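Local atomic coordinates of purine nucleoside phosphorylase (Caulobacter vibrioides, PDB entry 1XFJ), a protein that probably acts as a purine nucleoside phosphorylase of the YfiH/LACC1 family, splitting inosine with phosphate and deaminating adenosine. Residues A132-V146 against L206-V219. Sequence-based numbering, arbitrary orientation.
Sequences AGWRGALDGVVQSAV and LPAFVLDRLATAGV
Val142 packs on Leu214 and Arg213 through carbon contacts alone, and apolar contact carries most of the interface between the two segments. With chi1 at 176°, Val142 sets CG1 anti to N and CG2 beside it, which sends the two methyls to different residues: CG1 presses on Leu214 CD2 at 3.5 Å, tighter than usual for two carbons, while CG2 lies 3.9 Å from Arg213 CB. One turn on, Val146 CG2 touches Ala217 CB and Val219 CG2, both at 4.0 Å. Toward the start of both segments the Phe209 ring turns its edge to Ala137: CE2 is 3.7 Å from Ala137 CB, and Phe182 of helix 176-185 meets the same ring edge-to-face. Both segments cover the six-stranded mixed sheet of this alpha-beta fold, since Val146 and Leu214 reach Leu119 and Val210 reaches Val117 on strand 115-121. Gly140, with positive phi, separates helix 134-139 from the helix beginning at 141; the axes of segments 134-139 and 141-146 cross that of helix 206-216 at 28° and -38°, in opposite senses. No direct hydrogen bond joins the segments. A water donates to Leu138 O and accepts from Arg213 NH1, each at 3.0 Å. Arg213 NH2 also forms a salt bridge with Asp212 OD2 (2.9 Å); Arg191 pairs with OD1.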
loop_
_atom_site.group_PDB
_atom_site.type_symbol
_atom_site.label_atom_id
_atom_site.label_comp_id
_atom_site.label_asym_id
_atom_site.label_seq_id
_atom_site.Cartn_x
_atom_site.Cartn_y
_atom_site.Cartn_z
ATOM N N ALA A 132 -0.287 -4.874 0.457
ATOM C CA ALA A 132 -1.095 -6.050 0.168
ATOM C C ALA A 132 -1.240 -6.413 -1.301
ATOM O O ALA A 132 -2.203 -6.011 -1.959
ATOM C CB ALA A 132 -2.485 -5.901 0.790
ATOM N N GLY A 133 -0.275 -7.167 -1.815
ATOM C CA GLY A 133 -0.366 -7.634 -3.183
ATOM C C GLY A 133 -1.285 -8.839 -3.085
ATOM O O GLY A 133 -1.817 -9.106 -2.009
ATOM N N TRP A 134 -1.481 -9.584 -4.166
ATOM C CA TRP A 134 -2.372 -10.734 -4.074
ATOM C C TRP A 134 -1.856 -11.781 -3.091
ATOM O O TRP A 134 -2.634 -12.375 -2.350
ATOM C CB TRP A 134 -2.604 -11.376 -5.454
ATOM C CG TRP A 134 -1.419 -12.085 -6.049
ATOM C CD1 TRP A 134 -0.534 -11.585 -6.964
ATOM C CD2 TRP A 134 -0.998 -13.427 -5.776
ATOM N NE1 TRP A 134 0.412 -12.536 -7.278
ATOM C CE2 TRP A 134 0.150 -13.675 -6.562
ATOM C CE3 TRP A 134 -1.480 -14.447 -4.942
ATOM C CZ2 TRP A 134 0.825 -14.901 -6.539
ATOM C CZ3 TRP A 134 -0.809 -15.665 -4.917
ATOM C CH2 TRP A 134 0.333 -15.880 -5.714
ATOM N N ARG A 135 -0.542 -11.991 -3.069
ATOM C CA ARG A 135 0.048 -12.986 -2.180
ATOM C C ARG A 135 -0.102 -12.604 -0.713
ATOM O O ARG A 135 -0.575 -13.405 0.095
ATOM C CB ARG A 135 1.528 -13.196 -2.520
ATOM C CG ARG A 135 2.167 -14.390 -1.808
ATOM C CD ARG A 135 3.636 -14.558 -2.203
ATOM N NE ARG A 135 3.800 -14.903 -3.616
ATOM C CZ ARG A 135 3.587 -16.111 -4.129
ATOM N NH1 ARG A 135 3.199 -17.116 -3.352
ATOM N NH2 ARG A 135 3.763 -16.315 -5.430
ATOM N N GLY A 136 0.302 -11.384 -0.371
ATOM C CA GLY A 136 0.187 -10.935 1.006
ATOM C C GLY A 136 -1.257 -10.943 1.471
ATOM O O GLY A 136 -1.566 -11.386 2.578
ATOM N N ALA A 137 -2.153 -10.454 0.622
ATOM C CA ALA A 137 -3.569 -10.418 0.968
ATOM C C ALA A 137 -4.095 -11.826 1.235
ATOM O O ALA A 137 -4.793 -12.065 2.223
ATOM C CB ALA A 137 -4.364 -9.770 -0.154
ATOM N N LEU A 138 -3.751 -12.761 0.356
ATOM C CA LEU A 138 -4.211 -14.136 0.513
ATOM C C LEU A 138 -3.651 -14.792 1.772
ATOM O O LEU A 138 -4.374 -15.485 2.494
ATOM C CB LEU A 138 -3.812 -14.969 -0.708
ATOM C CG LEU A 138 -4.198 -16.447 -0.645
ATOM C CD1 LEU A 138 -5.715 -16.577 -0.594
ATOM C CD2 LEU A 138 -3.636 -17.174 -1.862
ATOM N N ASP A 139 -2.369 -14.565 2.036
ATOM C CA ASP A 139 -1.713 -15.169 3.191
ATOM C C ASP A 139 -2.037 -14.538 4.546
ATOM O O ASP A 139 -1.777 -15.144 5.587
ATOM C CB ASP A 139 -0.196 -15.206 2.971
ATOM C CG ASP A 139 0.204 -16.101 1.802
ATOM O OD1 ASP A 139 -0.569 -17.026 1.464
ATOM O OD2 ASP A 139 1.297 -15.895 1.228
ATOM N N GLY A 140 -2.597 -13.329 4.542
ATOM C CA GLY A 140 -2.962 -12.696 5.801
ATOM C C GLY A 140 -2.197 -11.469 6.276
ATOM O O GLY A 140 -2.133 -11.213 7.486
ATOM N N VAL A 141 -1.633 -10.692 5.358
ATOM C CA VAL A 141 -0.893 -9.504 5.771
ATOM C C VAL A 141 -1.787 -8.492 6.489
ATOM O O VAL A 141 -1.328 -7.779 7.381
ATOM C CB VAL A 141 -0.198 -8.799 4.578
ATOM C CG1 VAL A 141 -1.224 -8.182 3.640
ATOM C CG2 VAL A 141 0.767 -7.740 5.100
ATOM N N VAL A 142 -3.060 -8.424 6.107
ATOM C CA VAL A 142 -3.973 -7.486 6.758
ATOM C C VAL A 142 -4.193 -7.884 8.217
ATOM O O VAL A 142 -4.050 -7.061 9.119
ATOM C CB VAL A 142 -5.341 -7.418 6.040
ATOM C CG1 VAL A 142 -6.290 -6.499 6.812
ATOM C CG2 VAL A 142 -5.159 -6.896 4.624
ATOM N N GLN A 143 -4.530 -9.149 8.450
ATOM C CA GLN A 143 -4.749 -9.619 9.812
ATOM C C GLN A 143 -3.461 -9.463 10.619
ATOM O O GLN A 143 -3.501 -9.146 11.807
ATOM C CB GLN A 143 -5.187 -11.087 9.806
ATOM C CG GLN A 143 -5.496 -11.674 11.186
ATOM C CD GLN A 143 -6.705 -11.033 11.860
ATOM O OE1 GLN A 143 -6.567 -10.205 12.768
ATOM N NE2 GLN A 143 -7.898 -11.410 11.412
ATOM N N SER A 144 -2.320 -9.680 9.970
ATOM C CA SER A 144 -1.033 -9.562 10.650
ATOM C C SER A 144 -0.777 -8.138 11.133
ATOM O O SER A 144 -0.334 -7.923 12.267
ATOM C CB SER A 144 0.105 -9.992 9.725
ATOM O OG SER A 144 1.357 -9.814 10.371
ATOM N N ALA A 145 -1.060 -7.167 10.268
ATOM C CA ALA A 145 -0.866 -5.765 10.609
ATOM C C ALA A 145 -1.785 -5.389 11.767
ATOM O O ALA A 145 -1.381 -4.675 12.685
ATOM C CB ALA A 145 -1.152 -4.886 9.399
ATOM N N VAL A 146 -3.022 -5.876 11.719
ATOM C CA VAL A 146 -3.983 -5.597 12.780
ATOM C C VAL A 146 -3.492 -6.230 14.081
ATOM O O VAL A 146 -3.517 -5.595 15.133
ATOM C CB VAL A 146 -5.389 -6.146 12.425
ATOM C CG1 VAL A 146 -6.300 -6.085 13.638
ATOM C CG2 VAL A 146 -5.996 -5.323 11.287
ATOM N N LEU A 206 -9.080 -7.015 -6.548
ATOM C CA LEU A 206 -8.164 -6.932 -5.418
ATOM C C LEU A 206 -8.659 -6.034 -4.284
ATOM O O LEU A 206 -8.708 -6.459 -3.131
ATOM C CB LEU A 206 -6.788 -6.449 -5.896
ATOM C CG LEU A 206 -5.694 -6.351 -4.831
ATOM C CD1 LEU A 206 -5.403 -7.720 -4.244
ATOM C CD2 LEU A 206 -4.439 -5.769 -5.462
ATOM N N PRO A 207 -9.028 -4.778 -4.590
ATOM C CA PRO A 207 -9.498 -3.925 -3.494
ATOM C C PRO A 207 -10.672 -4.527 -2.722
ATOM O O PRO A 207 -10.732 -4.425 -1.500
ATOM C CB PRO A 207 -9.844 -2.610 -4.198
ATOM C CG PRO A 207 -10.165 -3.036 -5.600
ATOM C CD PRO A 207 -9.107 -4.072 -5.878
ATOM N N ALA A 208 -11.599 -5.166 -3.425
ATOM C CA ALA A 208 -12.739 -5.761 -2.741
ATOM C C ALA A 208 -12.271 -6.909 -1.853
ATOM O O ALA A 208 -12.785 -7.104 -0.749
ATOM C CB ALA A 208 -13.772 -6.248 -3.754
ATOM N N PHE A 209 -11.286 -7.667 -2.325
ATOM C CA PHE A 209 -10.776 -8.778 -1.533
ATOM C C PHE A 209 -10.076 -8.249 -0.286
ATOM O O PHE A 209 -10.225 -8.800 0.801
ATOM C CB PHE A 209 -9.789 -9.623 -2.334
ATOM C CG PHE A 209 -9.238 -10.784 -1.558
ATOM C CD1 PHE A 209 -10.048 -11.870 -1.242
ATOM C CD2 PHE A 209 -7.924 -10.773 -1.099
ATOM C CE1 PHE A 209 -9.561 -12.929 -0.477
ATOM C CE2 PHE A 209 -7.426 -11.827 -0.333
ATOM C CZ PHE A 209 -8.246 -12.906 -0.021
ATOM N N VAL A 210 -9.303 -7.179 -0.452
ATOM C CA VAL A 210 -8.595 -6.581 0.674
ATOM C C VAL A 210 -9.586 -6.003 1.688
ATOM O O VAL A 210 -9.357 -6.078 2.897
ATOM C CB VAL A 210 -7.636 -5.477 0.193
ATOM C CG1 VAL A 210 -6.978 -4.794 1.380
ATOM C CG2 VAL A 210 -6.572 -6.088 -0.715
ATOM N N LEU A 211 -10.682 -5.425 1.200
ATOM C CA LEU A 211 -11.694 -4.874 2.103
ATOM C C LEU A 211 -12.306 -6.023 2.899
ATOM O O LEU A 211 -12.649 -5.865 4.072
ATOM C CB LEU A 211 -12.778 -4.129 1.317
ATOM C CG LEU A 211 -12.378 -2.741 0.797
ATOM C CD1 LEU A 211 -13.438 -2.221 -0.164
ATOM C CD2 LEU A 211 -12.197 -1.781 1.969
ATOM N N ASP A 212 -12.425 -7.185 2.258
ATOM C CA ASP A 212 -12.971 -8.367 2.919
ATOM C C ASP A 212 -12.009 -8.821 4.019
ATOM O O ASP A 212 -12.437 -9.254 5.089
ATOM C CB ASP A 212 -13.165 -9.507 1.911
ATOM C CG ASP A 212 -13.540 -10.823 2.581
ATOM O OD1 ASP A 212 -14.687 -10.955 3.051
ATOM O OD2 ASP A 212 -12.677 -11.724 2.640
ATOM N N ARG A 213 -10.709 -8.723 3.752
ATOM C CA ARG A 213 -9.709 -9.121 4.737
ATOM C C ARG A 213 -9.777 -8.187 5.943
ATOM O O ARG A 213 -9.657 -8.628 7.089
ATOM C CB ARG A 213 -8.302 -9.090 4.128
ATOM C CG ARG A 213 -8.050 -10.125 3.032
ATOM C CD ARG A 213 -8.155 -11.553 3.552
ATOM N NE ARG A 213 -9.539 -11.995 3.715
ATOM C CZ ARG A 213 -9.891 -13.145 4.283
ATOM N NH1 ARG A 213 -8.959 -13.968 4.748
ATOM N NH2 ARG A 213 -11.172 -13.478 4.383
ATOM N N LEU A 214 -9.969 -6.898 5.683
ATOM C CA LEU A 214 -10.076 -5.917 6.755
ATOM C C LEU A 214 -11.289 -6.257 7.616
ATOM O O LEU A 214 -11.207 -6.285 8.845
ATOM C CB LEU A 214 -10.233 -4.513 6.168
ATOM C CG LEU A 214 -8.935 -3.899 5.643
ATOM C CD1 LEU A 214 -9.233 -2.696 4.759
ATOM C CD2 LEU A 214 -8.070 -3.503 6.837
ATOM N N ALA A 215 -12.411 -6.518 6.954
ATOM C CA ALA A 215 -13.649 -6.862 7.643
ATOM C C ALA A 215 -13.471 -8.115 8.489
ATOM O O ALA A 215 -13.945 -8.181 9.625
ATOM C CB ALA A 215 -14.765 -7.077 6.633
ATOM N N THR A 216 -12.791 -9.111 7.932
ATOM C CA THR A 216 -12.566 -10.358 8.649
ATOM C C THR A 216 -11.630 -10.144 9.836
ATOM O O THR A 216 -11.681 -10.890 10.820
ATOM C CB THR A 216 -11.988 -11.439 7.709
ATOM O OG1 THR A 216 -12.904 -11.663 6.630
ATOM C CG2 THR A 216 -11.782 -12.751 8.459
ATOM N N ALA A 217 -10.793 -9.110 9.751
ATOM C CA ALA A 217 -9.853 -8.791 10.822
ATOM C C ALA A 217 -10.496 -7.915 11.900
ATOM O O ALA A 217 -9.827 -7.471 12.833
ATOM C CB ALA A 217 -8.624 -8.088 10.249
ATOM N N GLY A 218 -11.794 -7.660 11.766
ATOM C CA GLY A 218 -12.489 -6.846 12.747
ATOM C C GLY A 218 -12.511 -5.352 12.472
ATOM O O GLY A 218 -12.996 -4.577 13.296
ATOM N N VAL A 219 -11.993 -4.941 11.320
ATOM C CA VAL A 219 -11.969 -3.524 10.953
ATOM C C VAL A 219 -13.319 -3.157 10.352
ATOM O O VAL A 219 -13.623 -3.507 9.208
ATOM C CB VAL A 219 -10.838 -3.237 9.941
ATOM C CG1 VAL A 219 -10.808 -1.755 9.588
ATOM C CG2 VAL A 219 -9.503 -3.667 10.533
HETATM O O HOH W 1 -5.944 -13.974 4.512
#